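Local atomic coordinates of spectinomycin 9-adenylyltransferase (Enterococcus faecalis, PDB entry 6SXJ), a protein that confers resistance to spectinomycin by transferring an adenylyl group from ATP to the 9-hydroxyl of the drug, releasing diphosphate. Residues A[45-50]-A[83-88]. Residues are numbered along the deposited sequence; the frame is centred on the assembly and turned at random.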
ATOM      1  N   SER A  45       9.519  -6.457   5.712  1.00 73.71           N
ATOM      2  CA  SER A  45       8.536  -6.295   4.650  1.00 68.37           C
ATOM      3  C   SER A  45       7.117  -6.569   5.132  1.00 66.73           C
ATOM      4  O   SER A  45       6.876  -7.466   5.948  1.00 60.39           O
ATOM      5  CB  SER A  45       8.855  -7.231   3.480  1.00 67.08           C
ATOM      6  OG  SER A  45      10.229  -7.193   3.146  1.00 65.43           O
ATOM      7  N   ASP A  46       6.175  -5.811   4.580  1.00 55.95           N
ATOM      8  CA  ASP A  46       4.765  -6.076   4.787  1.00 58.66           C
ATOM      9  C   ASP A  46       4.307  -7.251   3.926  1.00 43.81           C
ATOM     10  O   ASP A  46       4.878  -7.548   2.875  1.00 51.09           O
ATOM     11  CB  ASP A  46       3.910  -4.865   4.415  1.00 55.90           C
ATOM     12  CG  ASP A  46       4.121  -3.674   5.330  1.00 58.82           C
ATOM     13  OD1 ASP A  46       4.874  -3.785   6.319  1.00 56.91           O
ATOM     14  OD2 ASP A  46       3.511  -2.624   5.046  1.00 60.09           O
ATOM     15  N   LEU A  47       3.228  -7.888   4.372  1.00 40.30           N
ATOM     16  CA  LEU A  47       2.480  -8.851   3.574  1.00 40.02           C
ATOM     17  C   LEU A  47       1.278  -8.139   2.958  1.00 45.78           C
ATOM     18  O   LEU A  47       0.312  -7.825   3.661  1.00 44.65           O
ATOM     19  CB  LEU A  47       2.026 -10.021   4.441  1.00 41.23           C
ATOM     20  CG  LEU A  47       3.084 -10.941   5.064  1.00 48.73           C
ATOM     21  CD1 LEU A  47       2.391 -11.940   5.972  1.00 41.71           C
ATOM     22  CD2 LEU A  47       3.859 -11.632   3.960  1.00 40.63           C
ATOM     23  N   ASP A  48       1.325  -7.921   1.644  1.00 46.49           N
ATOM     24  CA  ASP A  48       0.309  -7.171   0.915  1.00 47.55           C
ATOM     25  C   ASP A  48      -0.524  -8.138   0.086  1.00 47.58           C
ATOM     26  O   ASP A  48       0.009  -8.823  -0.794  1.00 40.32           O
ATOM     27  CB  ASP A  48       0.950  -6.122   0.005  1.00 46.28           C
ATOM     28  CG  ASP A  48       1.741  -5.075   0.772  1.00 54.75           C
ATOM     29  OD1 ASP A  48       1.111  -4.267   1.486  1.00 56.19           O
ATOM     30  OD2 ASP A  48       2.989  -5.048   0.648  1.00 52.68           O
ATOM     31  N   PHE A  49      -1.831  -8.164   0.338  1.00 46.35           N
ATOM     32  CA  PHE A  49      -2.732  -9.082  -0.341  1.00 44.20           C
ATOM     33  C   PHE A  49      -3.751  -8.310  -1.165  1.00 52.49           C
ATOM     34  O   PHE A  49      -4.368  -7.357  -0.670  1.00 44.68           O
ATOM     35  CB  PHE A  49      -3.467  -9.975   0.661  1.00 48.43           C
ATOM     36  CG  PHE A  49      -2.575 -10.880   1.439  1.00 44.58           C
ATOM     37  CD1 PHE A  49      -2.056 -10.487   2.660  1.00 29.01           C
ATOM     38  CD2 PHE A  49      -2.281 -12.144   0.969  1.00 52.22           C
ATOM     39  CE1 PHE A  49      -1.266 -11.328   3.391  1.00 50.84           C
ATOM     40  CE2 PHE A  49      -1.474 -12.981   1.685  1.00 38.25           C
ATOM     41  CZ  PHE A  49      -0.957 -12.576   2.899  1.00 45.25           C
ATOM     42  N   LEU A  50      -3.943  -8.743  -2.410  1.00 44.11           N
ATOM     43  CA  LEU A  50      -5.064  -8.323  -3.238  1.00 43.01           C
ATOM     44  C   LEU A  50      -5.993  -9.514  -3.420  1.00 54.92           C
ATOM     45  O   LEU A  50      -5.549 -10.600  -3.822  1.00 49.35           O
ATOM     46  CB  LEU A  50      -4.600  -7.804  -4.599  1.00 42.65           C
ATOM     47  CG  LEU A  50      -5.687  -7.202  -5.489  1.00 48.75           C
ATOM     48  CD1 LEU A  50      -6.157  -5.889  -4.919  1.00 46.92           C
ATOM     49  CD2 LEU A  50      -5.151  -7.010  -6.887  1.00 47.57           C
ATOM     50  N   ARG A  83       4.737  -9.510  10.847  1.00 48.88           N
ATOM     51  CA  ARG A  83       4.679  -8.529   9.775  1.00 53.40           C
ATOM     52  C   ARG A  83       3.306  -7.864   9.749  1.00 49.05           C
ATOM     53  O   ARG A  83       2.314  -8.439  10.202  1.00 44.43           O
ATOM     54  CB  ARG A  83       4.958  -9.186   8.422  1.00 50.02           C
ATOM     55  CG  ARG A  83       6.177 -10.122   8.424  1.00 58.19           C
ATOM     56  CD  ARG A  83       6.277 -10.903   7.124  1.00 61.68           C
ATOM     57  NE  ARG A  83       7.537 -11.637   6.998  1.00 60.85           N
ATOM     58  CZ  ARG A  83       8.643 -11.139   6.456  1.00 65.02           C
ATOM     59  NH1 ARG A  83       8.656  -9.899   5.995  1.00 60.07           N
ATOM     60  NH2 ARG A  83       9.737 -11.888   6.376  1.00 75.80           N
ATOM     61  N   TYR A  84       3.252  -6.652   9.204  1.00 47.81           N
ATOM     62  CA  TYR A  84       1.962  -6.021   8.955  1.00 49.76           C
ATOM     63  C   TYR A  84       1.257  -6.756   7.825  1.00 44.33           C
ATOM     64  O   TYR A  84       1.871  -7.079   6.804  1.00 47.56           O
ATOM     65  CB  TYR A  84       2.130  -4.552   8.564  1.00 53.64           C
ATOM     66  CG  TYR A  84       2.573  -3.634   9.673  1.00 52.36           C
ATOM     67  CD1 TYR A  84       1.805  -3.463  10.818  1.00 49.79           C
ATOM     68  CD2 TYR A  84       3.752  -2.916   9.562  1.00 56.97           C
ATOM     69  CE1 TYR A  84       2.213  -2.616  11.822  1.00 48.36           C
ATOM     70  CE2 TYR A  84       4.168  -2.074  10.555  1.00 59.59           C
ATOM     71  CZ  TYR A  84       3.397  -1.919  11.685  1.00 62.16           C
ATOM     72  OH  TYR A  84       3.823  -1.060  12.679  1.00 70.04           O
ATOM     73  N   ILE A  85      -0.031  -7.016   8.000  1.00 43.23           N
ATOM     74  CA  ILE A  85      -0.887  -7.494   6.920  1.00 37.58           C
ATOM     75  C   ILE A  85      -1.713  -6.320   6.393  1.00 50.07           C
ATOM     76  O   ILE A  85      -2.383  -5.626   7.160  1.00 40.82           O
ATOM     77  CB  ILE A  85      -1.803  -8.631   7.394  1.00 39.49           C
ATOM     78  CG1 ILE A  85      -0.972  -9.889   7.717  1.00 46.91           C
ATOM     79  CG2 ILE A  85      -2.832  -8.968   6.328  1.00 41.14           C
ATOM     80  CD1 ILE A  85      -1.772 -10.934   8.387  1.00 46.63           C
ATOM     81  N   GLU A  86      -1.669  -6.117   5.081  1.00 44.60           N
ATOM     82  CA  GLU A  86      -2.536  -5.190   4.375  1.00 46.76           C
ATOM     83  C   GLU A  86      -3.287  -6.003   3.336  1.00 48.28           C
ATOM     84  O   GLU A  86      -2.668  -6.743   2.565  1.00 52.05           O
ATOM     85  CB  GLU A  86      -1.712  -4.084   3.724  1.00 46.00           C
ATOM     86  CG  GLU A  86      -2.383  -2.740   3.640  1.00 56.31           C
ATOM     87  CD  GLU A  86      -1.391  -1.676   3.231  1.00 45.39           C
ATOM     88  OE1 GLU A  86      -0.502  -1.341   4.048  1.00 49.65           O
ATOM     89  OE2 GLU A  86      -1.473  -1.205   2.082  1.00 44.89           O
ATOM     90  N   LEU A  87      -4.610  -5.899   3.340  1.00 37.32           N
ATOM     91  CA  LEU A  87      -5.434  -6.702   2.446  1.00 43.95           C
ATOM     92  C   LEU A  87      -6.552  -5.857   1.862  1.00 43.91           C
ATOM     93  O   LEU A  87      -7.341  -5.278   2.612  1.00 43.18           O
ATOM     94  CB  LEU A  87      -6.037  -7.905   3.179  1.00 33.58           C
ATOM     95  CG  LEU A  87      -6.807  -8.906   2.315  1.00 41.26           C
ATOM     96  CD1 LEU A  87      -6.471 -10.346   2.747  1.00 48.92           C
ATOM     97  CD2 LEU A  87      -8.285  -8.676   2.420  1.00 37.71           C
ATOM     98  N   THR A  88      -6.645  -5.845   0.532  1.00 49.85           N
ATOM     99  CA  THR A  88      -7.671  -5.126  -0.209  1.00 51.02           C
ATOM    100  C   THR A  88      -8.525  -6.115  -0.990  1.00 51.92           C
ATOM    101  O   THR A  88      -8.008  -7.081  -1.559  1.00 48.17           O
ATOM    102  CB  THR A  88      -7.054  -4.122  -1.190  1.00 43.64           C
ATOM    103  OG1 THR A  88      -6.257  -3.178  -0.471  1.00 43.07           O
ATOM    104  CG2 THR A  88      -8.139  -3.399  -1.964  1.00 56.77           C
TER
HETATM  105  O   HOH W   1       5.618  -5.474   8.142  1.00 52.41           O
HETATM  106  O   HOH W   2      -3.576  -4.510  -0.116  1.00 45.55           O
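At the edge of the Y84 ring, in its plane, sits a carboxylate oxygen of D46, with OD1 3.5 Å from CD2 and the two flat groups turned 85° apart. The R83 guanidinium likewise uses its edge: NH1 gives a hydrogen bond of 3.0 Å to S45 O, almost within the guanidinium plane, and a second to K42 O, while NE reaches T8 OG1. R83, extended from CG to NE, crosses L47 at about a right angle, R83 CD lying 3.8 Å from L47 CG. The F49 ring has E86 O near its plane at the edge, and meets I85 CG2 and L87 CD1 obliquely; V15 of helix 8-23 packs on both F49 and I85.

Beyond the loop residues 45-46 and 83-84, 47-50 and 85-88 pair as parallel strands, the two ends of a beta-alpha-beta unit that passes through helix 59-69 within the nucleotidyltransferase domain. Four bonds alternate in direction, L47 N to Y84 O, E86 N to L47 O, F49 N to E86 O and T88 N to F49 O. Where the pairing begins, one water links Y84 N to D46 OD1; at the other end a second joins F49 O to T88 OG1.

The pair exemplifies how alternation along strands separates core from site. L47, F49, I85 and L87 make one face apolar. On the other, D48 and E86 point the same way, with OD1 4.1 Å from OE2, and D46 OD2 comes within 4.3 Å of E86 OE1. Three acidic groups gathered here would probably attract a metal ion, consistent with the paired aspartates of the nucleotidyltransferase family.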